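Local coordinates for protein Epf (PDB 4ES8) that is a cell-surface adhesin that binds to cells through an N-terminal domain containing a carbohydrate-binding module, at residues Glu19-Thr31 with Glu205-Pro217. Numbering follows the deposited sequence.
Sequences EELPDDLMNFKGT and EFKNLKIIDVTNP
In Asp24 and Ile211, a single carboxylate oxygen bridges a loop and a strand. The backbone N of Ile211 donates to Asp24 OD1 (3.2 Å), and the N of Met26 reaches the same oxygen (3.0 Å), closing an Asx turn. The two N-H groups approach from opposite faces of the carboxylate plane, both well out of it, by 41° for Ile211 N and 56° for Met26 N. With CG anti to the backbone N (chi1 172°), the carboxylate comes close to strand 202-213. The carbonyl of Ile211 is satisfied in turn by Leu25 N, 2.8 Å from Ile211 O in a nearly straight bond. Two residues along each chain, a water accepts from Asp213 N and donates to Asp23 O. The N-terminal segment, whose short strand 26-27 pairs with strand 97-105 of one antiparallel sheet of the adhesin domain, here runs roughly antiparallel to strand 202-213 of the other. Met26, bent at chi2 and chi3, lays SD 3.6 Å from Ile211 CG2 and brings CE to Leu209 CB, while Pro22 CG rests on Ile212 CD1. Leu209 CD1 sits over the centre of the Phe28 ring, 4.1 Å from its centroid, in a CH-pi contact; Gly30 N lies over the opposite face. At the strand's end, Asp213 OD1 accepts from Thr215 OG1 and from Thr215 N, the latter bond making a second Asx turn, while OD2 is hydrogen-bonded to His112.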
loop_
_atom_site.group_PDB
_atom_site.type_symbol
_atom_site.label_atom_id
_atom_site.label_comp_id
_atom_site.label_asym_id
_atom_site.label_seq_id
_atom_site.Cartn_x
_atom_site.Cartn_y
_atom_site.Cartn_z
ATOM N N GLU A 19 -5.369 7.309 -21.082
ATOM C CA GLU A 19 -4.466 6.413 -20.364
ATOM C C GLU A 19 -5.089 5.946 -19.043
ATOM O O GLU A 19 -5.747 6.734 -18.353
ATOM C CB GLU A 19 -3.110 7.095 -20.103
ATOM N N GLU A 20 -4.866 4.663 -18.691
ATOM C CA GLU A 20 -5.407 4.042 -17.479
ATOM C C GLU A 20 -4.624 4.464 -16.238
ATOM O O GLU A 20 -3.395 4.313 -16.195
ATOM C CB GLU A 20 -5.409 2.509 -17.602
ATOM C CG GLU A 20 -6.342 1.967 -18.671
ATOM C CD GLU A 20 -6.314 0.461 -18.848
ATOM O OE1 GLU A 20 -5.940 -0.247 -17.883
ATOM O OE2 GLU A 20 -6.733 -0.014 -19.929
ATOM N N LEU A 21 -5.341 5.000 -15.232
ATOM C CA LEU A 21 -4.722 5.446 -13.982
ATOM C C LEU A 21 -4.953 4.431 -12.876
ATOM O O LEU A 21 -6.032 3.845 -12.796
ATOM C CB LEU A 21 -5.249 6.819 -13.521
ATOM C CG LEU A 21 -5.040 8.028 -14.449
ATOM C CD1 LEU A 21 -5.811 9.226 -13.934
ATOM C CD2 LEU A 21 -3.557 8.385 -14.592
ATOM N N PRO A 22 -3.990 4.220 -11.961
ATOM C CA PRO A 22 -4.261 3.266 -10.874
ATOM C C PRO A 22 -5.308 3.808 -9.914
ATOM O O PRO A 22 -5.403 5.022 -9.718
ATOM C CB PRO A 22 -2.906 3.118 -10.171
ATOM C CG PRO A 22 -2.161 4.364 -10.523
ATOM C CD PRO A 22 -2.630 4.796 -11.871
ATOM N N ASP A 23 -6.092 2.897 -9.327
ATOM C CA ASP A 23 -7.118 3.287 -8.352
ATOM C C ASP A 23 -6.516 3.865 -7.084
ATOM O O ASP A 23 -5.454 3.400 -6.615
ATOM C CB ASP A 23 -7.908 2.030 -7.931
ATOM C CG ASP A 23 -8.806 1.411 -8.987
ATOM O OD1 ASP A 23 -9.044 2.063 -10.011
ATOM O OD2 ASP A 23 -9.261 0.277 -8.775
ATOM N N ASP A 24 -7.200 4.856 -6.496
ATOM C CA ASP A 24 -6.771 5.364 -5.184
ATOM C C ASP A 24 -7.256 4.329 -4.183
ATOM O O ASP A 24 -8.442 3.946 -4.226
ATOM C CB ASP A 24 -7.340 6.769 -4.883
ATOM C CG ASP A 24 -7.122 7.328 -3.474
ATOM O OD1 ASP A 24 -6.309 6.750 -2.704
ATOM O OD2 ASP A 24 -7.741 8.357 -3.149
ATOM N N LEU A 25 -6.376 3.876 -3.293
ATOM C CA LEU A 25 -6.762 2.833 -2.348
ATOM C C LEU A 25 -6.911 3.307 -0.914
ATOM O O LEU A 25 -6.916 2.468 0.011
ATOM C CB LEU A 25 -5.753 1.678 -2.421
ATOM C CG LEU A 25 -5.594 1.053 -3.805
ATOM C CD1 LEU A 25 -4.426 0.034 -3.806
ATOM C CD2 LEU A 25 -6.932 0.407 -4.292
ATOM N N MET A 26 -7.080 4.628 -0.702
ATOM C CA MET A 26 -7.361 5.158 0.629
ATOM C C MET A 26 -8.735 4.760 1.078
ATOM O O MET A 26 -9.622 4.595 0.215
ATOM C CB MET A 26 -7.332 6.689 0.591
ATOM C CG MET A 26 -5.971 7.255 0.550
ATOM S SD MET A 26 -4.855 6.720 1.870
ATOM C CE MET A 26 -5.702 7.201 3.206
ATOM N N ASN A 27 -8.961 4.637 2.379
ATOM C CA ASN A 27 -10.302 4.413 2.904
ATOM C C ASN A 27 -10.496 5.458 3.999
ATOM O O ASN A 27 -10.419 5.141 5.204
ATOM C CB ASN A 27 -10.570 2.985 3.368
ATOM C CG ASN A 27 -12.064 2.746 3.568
ATOM O OD1 ASN A 27 -12.912 3.603 3.236
ATOM N ND2 ASN A 27 -12.408 1.571 4.075
ATOM N N PHE A 28 -10.686 6.727 3.576
ATOM C CA PHE A 28 -10.792 7.856 4.492
ATOM C C PHE A 28 -12.114 8.585 4.253
ATOM O O PHE A 28 -12.209 9.362 3.294
ATOM C CB PHE A 28 -9.580 8.808 4.318
ATOM C CG PHE A 28 -9.620 10.023 5.213
ATOM C CD1 PHE A 28 -9.174 9.956 6.528
ATOM C CD2 PHE A 28 -10.069 11.249 4.731
ATOM C CE1 PHE A 28 -9.201 11.095 7.358
ATOM C CE2 PHE A 28 -10.090 12.378 5.557
ATOM C CZ PHE A 28 -9.659 12.295 6.868
ATOM N N LYS A 29 -13.135 8.306 5.096
ATOM C CA LYS A 29 -14.440 8.958 4.915
ATOM C C LYS A 29 -14.632 10.180 5.831
ATOM O O LYS A 29 -15.698 10.796 5.814
ATOM C CB LYS A 29 -15.582 7.957 5.094
ATOM C CG LYS A 29 -15.703 6.978 3.922
ATOM C CD LYS A 29 -16.705 7.444 2.892
ATOM C CE LYS A 29 -16.838 6.430 1.783
ATOM N NZ LYS A 29 -17.671 5.265 2.187
ATOM N N GLY A 30 -13.615 10.533 6.625
ATOM C CA GLY A 30 -13.657 11.712 7.474
ATOM C C GLY A 30 -14.581 11.569 8.662
ATOM O O GLY A 30 -15.394 12.460 8.944
ATOM N N THR A 31 -14.432 10.458 9.401
ATOM C CA THR A 31 -15.282 10.254 10.567
ATOM C C THR A 31 -14.565 9.491 11.671
ATOM O O THR A 31 -13.746 8.577 11.404
ATOM C CB THR A 31 -16.612 9.504 10.164
ATOM O OG1 THR A 31 -17.435 9.368 11.329
ATOM C CG2 THR A 31 -16.369 8.113 9.546
ATOM N N GLU A 205 -1.869 19.540 11.457
ATOM C CA GLU A 205 -2.869 19.075 10.499
ATOM C C GLU A 205 -2.235 18.302 9.353
ATOM O O GLU A 205 -1.160 18.679 8.879
ATOM C CB GLU A 205 -3.635 20.294 9.941
ATOM C CG GLU A 205 -4.732 19.970 8.941
ATOM C CD GLU A 205 -5.290 21.215 8.291
ATOM O OE1 GLU A 205 -4.610 21.767 7.395
ATOM O OE2 GLU A 205 -6.402 21.644 8.679
ATOM N N PHE A 206 -2.937 17.256 8.888
ATOM C CA PHE A 206 -2.546 16.436 7.752
ATOM C C PHE A 206 -3.717 16.370 6.804
ATOM O O PHE A 206 -4.858 16.294 7.277
ATOM C CB PHE A 206 -2.174 15.009 8.200
ATOM C CG PHE A 206 -1.334 14.964 9.450
ATOM C CD1 PHE A 206 0.058 15.014 9.374
ATOM C CD2 PHE A 206 -1.936 14.854 10.709
ATOM C CE1 PHE A 206 0.837 14.936 10.535
ATOM C CE2 PHE A 206 -1.153 14.760 11.874
ATOM C CZ PHE A 206 0.232 14.794 11.777
ATOM N N LYS A 207 -3.488 16.413 5.495
ATOM C CA LYS A 207 -4.667 16.392 4.625
ATOM C C LYS A 207 -4.408 15.819 3.252
ATOM O O LYS A 207 -3.256 15.621 2.862
ATOM C CB LYS A 207 -5.232 17.825 4.457
ATOM C CG LYS A 207 -4.242 18.822 3.884
ATOM C CD LYS A 207 -4.827 20.250 3.921
ATOM C CE LYS A 207 -3.764 21.256 3.567
ATOM N NZ LYS A 207 -4.339 22.609 3.320
ATOM N N ASN A 208 -5.503 15.535 2.530
ATOM C CA ASN A 208 -5.507 15.098 1.115
ATOM C C ASN A 208 -4.628 13.854 0.915
ATOM O O ASN A 208 -3.654 13.848 0.147
ATOM C CB ASN A 208 -5.093 16.261 0.217
ATOM C CG ASN A 208 -6.132 17.366 0.273
ATOM O OD1 ASN A 208 -7.349 17.119 0.416
ATOM N ND2 ASN A 208 -5.689 18.597 0.141
ATOM N N LEU A 209 -5.032 12.804 1.625
ATOM C CA LEU A 209 -4.329 11.523 1.646
ATOM C C LEU A 209 -4.709 10.672 0.438
ATOM O O LEU A 209 -5.892 10.564 0.089
ATOM C CB LEU A 209 -4.638 10.793 2.958
ATOM C CG LEU A 209 -4.408 11.652 4.220
ATOM C CD1 LEU A 209 -5.647 11.730 5.091
ATOM C CD2 LEU A 209 -3.222 11.199 4.998
ATOM N N LYS A 210 -3.706 10.082 -0.212
ATOM C CA LYS A 210 -3.907 9.208 -1.382
ATOM C C LYS A 210 -2.926 8.060 -1.302
ATOM O O LYS A 210 -1.847 8.229 -0.731
ATOM C CB LYS A 210 -3.681 9.965 -2.716
ATOM C CG LYS A 210 -4.738 11.010 -3.086
ATOM C CD LYS A 210 -4.309 11.770 -4.361
ATOM C CE LYS A 210 -5.090 13.057 -4.488
ATOM N NZ LYS A 210 -4.917 13.676 -5.829
ATOM N N ILE A 211 -3.266 6.903 -1.904
ATOM C CA ILE A 211 -2.322 5.791 -2.009
ATOM C C ILE A 211 -2.604 5.070 -3.311
ATOM O O ILE A 211 -3.767 4.800 -3.620
ATOM C CB ILE A 211 -2.296 4.830 -0.797
ATOM C CG1 ILE A 211 -1.236 3.718 -0.972
ATOM C CG2 ILE A 211 -3.695 4.245 -0.485
ATOM C CD1 ILE A 211 -1.144 2.723 0.221
ATOM N N ILE A 212 -1.559 4.712 -4.056
ATOM C CA ILE A 212 -1.732 3.960 -5.301
ATOM C C ILE A 212 -0.741 2.832 -5.350
ATOM O O ILE A 212 0.337 2.912 -4.735
ATOM C CB ILE A 212 -1.582 4.845 -6.565
ATOM C CG1 ILE A 212 -0.217 5.580 -6.611
ATOM C CG2 ILE A 212 -2.771 5.833 -6.654
ATOM C CD1 ILE A 212 0.194 6.031 -8.036
ATOM N N ASP A 213 -1.109 1.778 -6.070
ATOM C CA ASP A 213 -0.211 0.664 -6.320
ATOM C C ASP A 213 0.792 1.107 -7.391
ATOM O O ASP A 213 0.381 1.652 -8.417
ATOM C CB ASP A 213 -1.049 -0.537 -6.770
ATOM C CG ASP A 213 -0.279 -1.841 -6.819
ATOM O OD1 ASP A 213 0.859 -1.836 -7.296
ATOM O OD2 ASP A 213 -0.826 -2.864 -6.369
ATOM N N VAL A 214 2.106 0.920 -7.135
ATOM C CA VAL A 214 3.140 1.308 -8.119
ATOM C C VAL A 214 4.033 0.105 -8.457
ATOM O O VAL A 214 5.160 0.272 -8.940
ATOM C CB VAL A 214 3.980 2.508 -7.625
ATOM C CG1 VAL A 214 3.135 3.771 -7.588
ATOM C CG2 VAL A 214 4.621 2.222 -6.266
ATOM N N THR A 215 3.503 -1.108 -8.260
ATOM C CA THR A 215 4.243 -2.329 -8.533
ATOM C C THR A 215 4.676 -2.420 -9.999
ATOM O O THR A 215 3.861 -2.260 -10.896
ATOM C CB THR A 215 3.353 -3.519 -8.197
ATOM O OG1 THR A 215 2.909 -3.397 -6.836
ATOM C CG2 THR A 215 4.047 -4.833 -8.391
ATOM N N ASN A 216 5.943 -2.770 -10.230
ATOM C CA ASN A 216 6.407 -3.024 -11.589
ATOM C C ASN A 216 5.957 -4.397 -12.023
ATOM O O ASN A 216 6.033 -5.350 -11.237
ATOM C CB ASN A 216 7.931 -2.934 -11.672
ATOM C CG ASN A 216 8.429 -1.534 -11.467
ATOM O OD1 ASN A 216 7.917 -0.578 -12.057
ATOM N ND2 ASN A 216 9.427 -1.397 -10.609
ATOM N N PRO A 217 5.533 -4.545 -13.288
ATOM C CA PRO A 217 5.172 -5.883 -13.763
ATOM C C PRO A 217 6.392 -6.795 -13.759
ATOM O O PRO A 217 7.530 -6.319 -13.900
ATOM C CB PRO A 217 4.677 -5.645 -15.192
ATOM C CG PRO A 217 5.315 -4.365 -15.617
ATOM C CD PRO A 217 5.430 -3.532 -14.357
HETATM O O HOH W 1 -3.746 1.437 -7.151
#